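Local coordinates for putative uncharacterized protein (Ustilago maydis, PDB 4GNX), which binds single-stranded DNA as part of replication protein A, probably as its large subunit, built from several OB folds, at residues Val22-Ile28 / Tyr65-Glu70; Ala84-Phe88 / Ile440-Met444. One frame throughout, in Å; residues are numbered along the deposited sequence.

Contact 1: Val22-Ile28 / Tyr65-Glu70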
loop_
_atom_site.group_PDB
_atom_site.type_symbol
_atom_site.label_atom_id
_atom_site.label_comp_id
_atom_site.label_asym_id
_atom_site.label_seq_id
_atom_site.Cartn_x
_atom_site.Cartn_y
_atom_site.Cartn_z
ATOM N N VAL C 22 23.869 18.299 -11.113
ATOM C CA VAL C 22 23.626 16.956 -10.613
ATOM C C VAL C 22 23.255 17.052 -9.149
ATOM O O VAL C 22 24.053 17.483 -8.338
ATOM C CB VAL C 22 24.866 16.057 -10.722
ATOM C CG1 VAL C 22 24.530 14.678 -10.187
ATOM C CG2 VAL C 22 25.360 15.970 -12.162
ATOM N N THR C 23 22.031 16.657 -8.820
ATOM C CA THR C 23 21.590 16.674 -7.441
ATOM C C THR C 23 21.865 15.354 -6.745
ATOM O O THR C 23 22.087 15.346 -5.540
ATOM C CB THR C 23 20.109 16.952 -7.338
ATOM O OG1 THR C 23 19.415 15.924 -8.041
ATOM C CG2 THR C 23 19.799 18.300 -7.940
ATOM N N SER C 24 21.832 14.240 -7.481
ATOM C CA SER C 24 22.204 12.942 -6.908
ATOM C C SER C 24 22.650 11.965 -7.965
ATOM O O SER C 24 22.285 12.075 -9.134
ATOM C CB SER C 24 21.040 12.319 -6.159
ATOM O OG SER C 24 20.104 11.818 -7.091
ATOM N N LYS C 25 23.405 10.974 -7.528
ATOM C CA LYS C 25 24.048 10.034 -8.420
ATOM C C LYS C 25 23.977 8.652 -7.801
ATOM O O LYS C 25 24.220 8.475 -6.614
ATOM C CB LYS C 25 25.509 10.457 -8.631
ATOM C CG LYS C 25 26.351 9.533 -9.512
ATOM C CD LYS C 25 27.575 10.237 -10.115
ATOM C CE LYS C 25 28.864 9.943 -9.357
ATOM N NZ LYS C 25 30.089 10.016 -10.205
ATOM N N SER C 26 23.630 7.663 -8.600
ATOM C CA SER C 26 23.511 6.314 -8.092
ATOM C C SER C 26 24.899 5.715 -7.995
ATOM O O SER C 26 25.838 6.225 -8.600
ATOM C CB SER C 26 22.706 5.487 -9.071
ATOM O OG SER C 26 23.504 5.218 -10.203
ATOM N N ASP C 27 25.026 4.628 -7.241
ATOM C CA ASP C 27 26.164 3.734 -7.408
ATOM C C ASP C 27 26.110 3.069 -8.784
ATOM O O ASP C 27 25.159 3.261 -9.561
ATOM C CB ASP C 27 26.192 2.681 -6.302
ATOM C CG ASP C 27 26.548 3.272 -4.947
ATOM O OD1 ASP C 27 26.844 4.487 -4.913
ATOM O OD2 ASP C 27 26.535 2.536 -3.921
ATOM N N ILE C 28 27.141 2.303 -9.097
ATOM C CA ILE C 28 27.133 1.537 -10.325
ATOM C C ILE C 28 26.436 0.206 -10.060
ATOM O O ILE C 28 26.818 -0.547 -9.163
ATOM C CB ILE C 28 28.549 1.377 -10.884
ATOM C CG1 ILE C 28 29.046 2.737 -11.374
ATOM C CG2 ILE C 28 28.571 0.356 -12.004
ATOM C CD1 ILE C 28 30.544 2.824 -11.578
ATOM N N TYR C 65 30.544 8.197 -15.717
ATOM C CA TYR C 65 30.441 8.050 -14.272
ATOM C C TYR C 65 31.508 8.887 -13.574
ATOM O O TYR C 65 31.176 9.673 -12.681
ATOM C CB TYR C 65 30.492 6.596 -13.794
ATOM C CG TYR C 65 30.242 6.489 -12.303
ATOM C CD1 TYR C 65 28.937 6.459 -11.798
ATOM C CD2 TYR C 65 31.298 6.458 -11.392
ATOM C CE1 TYR C 65 28.693 6.374 -10.433
ATOM C CE2 TYR C 65 31.064 6.380 -10.026
ATOM C CZ TYR C 65 29.762 6.339 -9.552
ATOM O OH TYR C 65 29.518 6.260 -8.198
ATOM N N PRO C 66 32.784 8.741 -13.992
ATOM C CA PRO C 66 33.821 9.555 -13.360
ATOM C C PRO C 66 33.554 11.035 -13.580
ATOM O O PRO C 66 33.766 11.839 -12.685
ATOM C CB PRO C 66 35.093 9.135 -14.098
ATOM C CG PRO C 66 34.794 7.784 -14.643
ATOM C CD PRO C 66 33.350 7.856 -15.025
ATOM N N LEU C 67 33.042 11.368 -14.755
ATOM C CA LEU C 67 32.877 12.750 -15.189
ATOM C C LEU C 67 31.833 13.572 -14.429
ATOM O O LEU C 67 31.950 14.790 -14.338
ATOM C CB LEU C 67 32.567 12.765 -16.691
ATOM C CG LEU C 67 32.427 14.071 -17.473
ATOM C CD1 LEU C 67 33.625 14.993 -17.271
ATOM C CD2 LEU C 67 32.241 13.751 -18.945
ATOM N N LEU C 68 30.806 12.920 -13.897
ATOM C CA LEU C 68 29.698 13.663 -13.294
ATOM C C LEU C 68 29.737 13.589 -11.775
ATOM O O LEU C 68 29.771 12.502 -11.203
ATOM C CB LEU C 68 28.354 13.150 -13.820
ATOM C CG LEU C 68 27.994 13.338 -15.298
ATOM C CD1 LEU C 68 26.866 12.388 -15.672
ATOM C CD2 LEU C 68 27.607 14.780 -15.594
ATOM N N GLN C 69 29.729 14.747 -11.123
ATOM C CA GLN C 69 29.884 14.799 -9.671
ATOM C C GLN C 69 28.810 15.667 -9.041
ATOM O O GLN C 69 28.498 16.737 -9.561
ATOM C CB GLN C 69 31.283 15.303 -9.304
ATOM C CG GLN C 69 32.395 14.329 -9.650
ATOM C CD GLN C 69 33.776 14.924 -9.443
ATOM O OE1 GLN C 69 33.925 16.024 -8.887
ATOM N NE2 GLN C 69 34.806 14.198 -9.886
ATOM N N GLU C 70 28.250 15.209 -7.921
ATOM C CA GLU C 70 27.118 15.908 -7.297
ATOM C C GLU C 70 27.345 17.387 -6.986
ATOM O O GLU C 70 28.424 17.800 -6.592
ATOM C CB GLU C 70 26.514 15.163 -6.086
ATOM C CG GLU C 70 27.223 13.897 -5.616
ATOM C CD GLU C 70 26.279 12.928 -4.903
ATOM O OE1 GLU C 70 25.291 12.475 -5.527
ATOM O OE2 GLU C 70 26.521 12.613 -3.713
#
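The side chain of Lys25 lies across one face of the Tyr65 ring, with its ammonium NZ 3.7 Å from the ring centroid and only 8° off the normal, a cation-pi contact. CG stands anti to the backbone N (chi1 178°) and the chain bends at its third torsion (100°), which carries NZ over the ring and into the curve of loop 65-70. There Lys25 NZ gives two hydrogen bonds, 2.7 Å to Leu68 O, nearly in line with that C=O, and 2.7 Å to Tyr65 O, where it is tilted from the carbonyl plane. A long, flexible, charged chain suits this place: its CE methylene lies over the ring face while its tip ties together two carbonyls of the loop. On the opposite face of Tyr65, Ile28 CD1 sits over the ring centre in a CH-pi contact, 3.7 Å from the centroid, so that the flat ring is held between a cation and a branched aliphatic chain. Ser26 O meets the ring edge at Tyr65 CE1, 3.4 Å away. Farther along, Val22 CG2 touches Leu68 CD2 at 4.3 Å, both residues buried. The contact fastens the loop between helix 59-64 and strand 73-77 onto strand 17-30; strand 39-46 pairs along 17-30 and sends Phe41 edge-to-face against Tyr65, while Leu68 also packs on Tyr74 of strand 73-77 and Ile105 of strand 104-107.

Contact 2: Ala84-Phe88 / Ile440-Met444. With nucleotides of chain G.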
loop_
_atom_site.group_PDB
_atom_site.type_symbol
_atom_site.label_atom_id
_atom_site.label_comp_id
_atom_site.label_asym_id
_atom_site.label_seq_id
_atom_site.Cartn_x
_atom_site.Cartn_y
_atom_site.Cartn_z
ATOM N N ALA C 84 9.825 7.742 -18.995
ATOM C CA ALA C 84 10.349 7.507 -17.658
ATOM C C ALA C 84 9.905 6.146 -17.153
ATOM O O ALA C 84 8.765 5.746 -17.391
ATOM C CB ALA C 84 9.888 8.597 -16.720
ATOM N N LYS C 85 10.797 5.415 -16.488
ATOM C CA LYS C 85 10.368 4.227 -15.741
ATOM C C LYS C 85 10.240 4.595 -14.274
ATOM O O LYS C 85 11.205 4.515 -13.516
ATOM C CB LYS C 85 11.348 3.084 -15.901
ATOM C CG LYS C 85 11.585 2.710 -17.338
ATOM C CD LYS C 85 12.165 1.321 -17.412
ATOM C CE LYS C 85 12.725 1.045 -18.790
ATOM N NZ LYS C 85 12.972 -0.417 -18.939
ATOM N N LYS C 86 9.044 5.014 -13.881
ATOM C CA LYS C 86 8.806 5.584 -12.549
ATOM C C LYS C 86 8.952 4.594 -11.383
ATOM O O LYS C 86 9.107 5.010 -10.229
ATOM C CB LYS C 86 7.449 6.283 -12.513
ATOM C CG LYS C 86 7.436 7.559 -13.327
ATOM C CD LYS C 86 6.026 7.895 -13.734
ATOM C CE LYS C 86 5.981 9.202 -14.487
ATOM N NZ LYS C 86 4.565 9.627 -14.627
ATOM N N GLN C 87 8.929 3.297 -11.682
ATOM C CA GLN C 87 9.208 2.276 -10.664
ATOM C C GLN C 87 10.619 2.423 -10.098
ATOM O O GLN C 87 10.916 1.938 -9.005
ATOM C CB GLN C 87 9.031 0.875 -11.235
ATOM C CG GLN C 87 7.798 0.761 -12.093
ATOM C CD GLN C 87 7.046 -0.542 -11.912
ATOM O OE1 GLN C 87 6.687 -0.936 -10.792
ATOM N NE2 GLN C 87 6.785 -1.215 -13.028
ATOM N N PHE C 88 11.478 3.101 -10.848
ATOM C CA PHE C 88 12.885 3.237 -10.506
ATOM C C PHE C 88 13.247 4.704 -10.257
ATOM O O PHE C 88 14.371 5.114 -10.487
ATOM C CB PHE C 88 13.753 2.723 -11.663
ATOM C CG PHE C 88 13.587 1.265 -11.967
ATOM C CD1 PHE C 88 12.692 0.842 -12.947
ATOM C CD2 PHE C 88 14.340 0.307 -11.294
ATOM C CE1 PHE C 88 12.536 -0.511 -13.231
ATOM C CE2 PHE C 88 14.195 -1.051 -11.582
ATOM C CZ PHE C 88 13.290 -1.458 -12.551
ATOM N N ILE C 440 0.256 2.453 -8.154
ATOM C CA ILE C 440 -0.160 2.404 -9.563
ATOM C C ILE C 440 0.508 3.451 -10.485
ATOM O O ILE C 440 1.024 3.107 -11.567
ATOM C CB ILE C 440 -1.700 2.460 -9.680
ATOM C CG1 ILE C 440 -2.329 1.246 -8.984
ATOM C CG2 ILE C 440 -2.121 2.507 -11.133
ATOM C CD1 ILE C 440 -3.810 1.347 -8.725
ATOM N N ARG C 441 0.509 4.712 -10.059
ATOM C CA ARG C 441 1.133 5.778 -10.853
ATOM C C ARG C 441 2.574 5.447 -11.247
ATOM O O ARG C 441 3.074 5.951 -12.255
ATOM C CB ARG C 441 1.106 7.112 -10.112
ATOM C CG ARG C 441 -0.281 7.665 -9.865
ATOM C CD ARG C 441 -0.793 8.436 -11.061
ATOM N NE ARG C 441 -2.089 9.071 -10.803
ATOM C CZ ARG C 441 -2.913 9.512 -11.753
ATOM N NH1 ARG C 441 -2.563 9.390 -13.037
ATOM N NH2 ARG C 441 -4.083 10.065 -11.420
ATOM N N ALA C 442 3.233 4.599 -10.453
ATOM C CA ALA C 442 4.597 4.135 -10.748
ATOM C C ALA C 442 4.684 3.194 -11.967
ATOM O O ALA C 442 5.755 3.061 -12.552
ATOM C CB ALA C 442 5.223 3.494 -9.528
ATOM N N TYR C 443 3.570 2.569 -12.343
ATOM C CA TYR C 443 3.469 1.803 -13.575
ATOM C C TYR C 443 2.936 2.647 -14.738
ATOM O O TYR C 443 2.827 2.160 -15.857
ATOM C CB TYR C 443 2.513 0.621 -13.388
ATOM C CG TYR C 443 2.975 -0.435 -12.419
ATOM C CD1 TYR C 443 2.649 -0.354 -11.054
ATOM C CD2 TYR C 443 3.724 -1.535 -12.860
ATOM C CE1 TYR C 443 3.065 -1.333 -10.157
ATOM C CE2 TYR C 443 4.145 -2.512 -11.972
ATOM C CZ TYR C 443 3.817 -2.406 -10.623
ATOM O OH TYR C 443 4.235 -3.370 -9.728
ATOM N N MET C 444 2.557 3.891 -14.469
ATOM C CA MET C 444 2.102 4.807 -15.526
ATOM C C MET C 444 2.917 6.100 -15.528
ATOM O O MET C 444 3.739 6.337 -16.401
ATOM C CB MET C 444 0.655 5.195 -15.308
ATOM C CG MET C 444 -0.295 4.073 -14.959
ATOM S SD MET C 444 -1.743 4.779 -14.127
ATOM C CE MET C 444 -2.075 6.251 -15.108
ATOM P P DT G 3 16.555 -5.133 -17.220
ATOM O OP1 DT G 3 16.693 -6.606 -17.089
ATOM O OP2 DT G 3 15.209 -4.524 -17.333
ATOM O "O5'" DT G 3 17.297 -4.476 -15.975
ATOM C "C5'" DT G 3 18.393 -5.168 -15.355
ATOM C "C4'" DT G 3 18.630 -4.621 -13.969
ATOM O "O4'" DT G 3 18.699 -3.180 -14.043
ATOM C "C3'" DT G 3 17.532 -4.945 -12.955
ATOM O "O3'" DT G 3 18.152 -5.345 -11.728
ATOM C "C2'" DT G 3 16.784 -3.631 -12.806
ATOM C "C1'" DT G 3 17.894 -2.627 -13.020
ATOM N N1 DT G 3 17.462 -1.287 -13.459
ATOM C C2 DT G 3 17.501 -0.266 -12.535
ATOM O O2 DT G 3 17.853 -0.428 -11.376
ATOM N N3 DT G 3 17.096 0.956 -13.015
ATOM C C4 DT G 3 16.678 1.253 -14.299
ATOM O O4 DT G 3 16.355 2.403 -14.586
ATOM C C5 DT G 3 16.671 0.133 -15.221
ATOM C C7 DT G 3 16.234 0.355 -16.635
ATOM C C6 DT G 3 17.060 -1.062 -14.760
ATOM P P DT G 5 12.629 -2.746 -5.205
ATOM O OP1 DT G 5 11.737 -3.699 -4.495
ATOM O OP2 DT G 5 12.024 -1.579 -5.906
ATOM O "O5'" DT G 5 13.626 -2.194 -4.083
ATOM C "C5'" DT G 5 13.145 -1.335 -3.021
ATOM C "C4'" DT G 5 14.279 -0.762 -2.195
ATOM O "O4'" DT G 5 15.301 -0.199 -3.053
ATOM C "C3'" DT G 5 13.875 0.372 -1.249
ATOM O "O3'" DT G 5 14.722 0.397 -0.091
ATOM C "C2'" DT G 5 14.151 1.615 -2.075
ATOM C "C1'" DT G 5 15.400 1.208 -2.841
ATOM N N1 DT G 5 15.569 1.860 -4.157
ATOM C C2 DT G 5 16.441 2.922 -4.243
ATOM O O2 DT G 5 17.063 3.353 -3.285
ATOM N N3 DT G 5 16.553 3.472 -5.498
ATOM C C4 DT G 5 15.900 3.069 -6.650
ATOM O O4 DT G 5 16.108 3.658 -7.708
ATOM C C5 DT G 5 15.001 1.948 -6.487
ATOM C C7 DT G 5 14.245 1.446 -7.676
ATOM C C6 DT G 5 14.880 1.410 -5.265
#
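Gln87 brings its amide up to one face of the Tyr443 ring steeply tilted, the planes 60° apart. Gln87 OE1 is 3.2 Å from Tyr443 CZ, above the face toward its rim; this is packing, for no hydrogen bond crosses the contact. Chi1 of Gln87 (-43°) sets CG against Ala442 O, and the bend at chi2 (-140°) then turns the amide to the ring. The Tyr443 hydroxyl is hydrogen-bonded to Gln133 of another protein chain. Lys86 takes a different course: beyond CG its chain is extended beside the turn, with Lys86 CB 3.6 Å from Ala442 O and CD 3.8 Å from Arg441 O. A small residue suits position 442, where the CA atoms of Lys86 and Ala442 are 4.8 Å apart. A type I turn runs from Arg441 to Met444 at the C-terminal end of the chain, whereas Lys86 and Gln87 form a short 3-10 segment. The face of Phe88 meets the base of DT3 of chain G, offset toward the ring's rim and tilted, and Lys85 NZ makes a salt bridge with a DNA phosphate. Ile440 of helix 429-441 packs on two other protein chains, consistent with the helical trimer core of replication protein A. An aromatic face against a base beside a phosphate-bound lysine, between strands 80-83 and 95-99, is consistent with the L45 loop of a DNA-binding OB fold.

In the fold
From the N terminus, the chain enters the first OB fold along strand 17-30, passes strands 39-46 and 51-57 and helix 59-64, and then returns to that first strand at 65-70, where contact 1 closes a local loop of 36 intervening residues. Contact 2 opens only afterwards, at 84-88 in the loop following strand 80-83, so the two stand in series, neither nested nor crossed. Its loop is far longer, with 351 residues spanning the remaining OB domains and the zinc site before helix 429-441 brings the C terminus back. Contact 1 is therefore internal to one domain, whereas contact 2 joins that domain's DNA-binding loop to the chain's last helix. Their centres lie 22 Å apart.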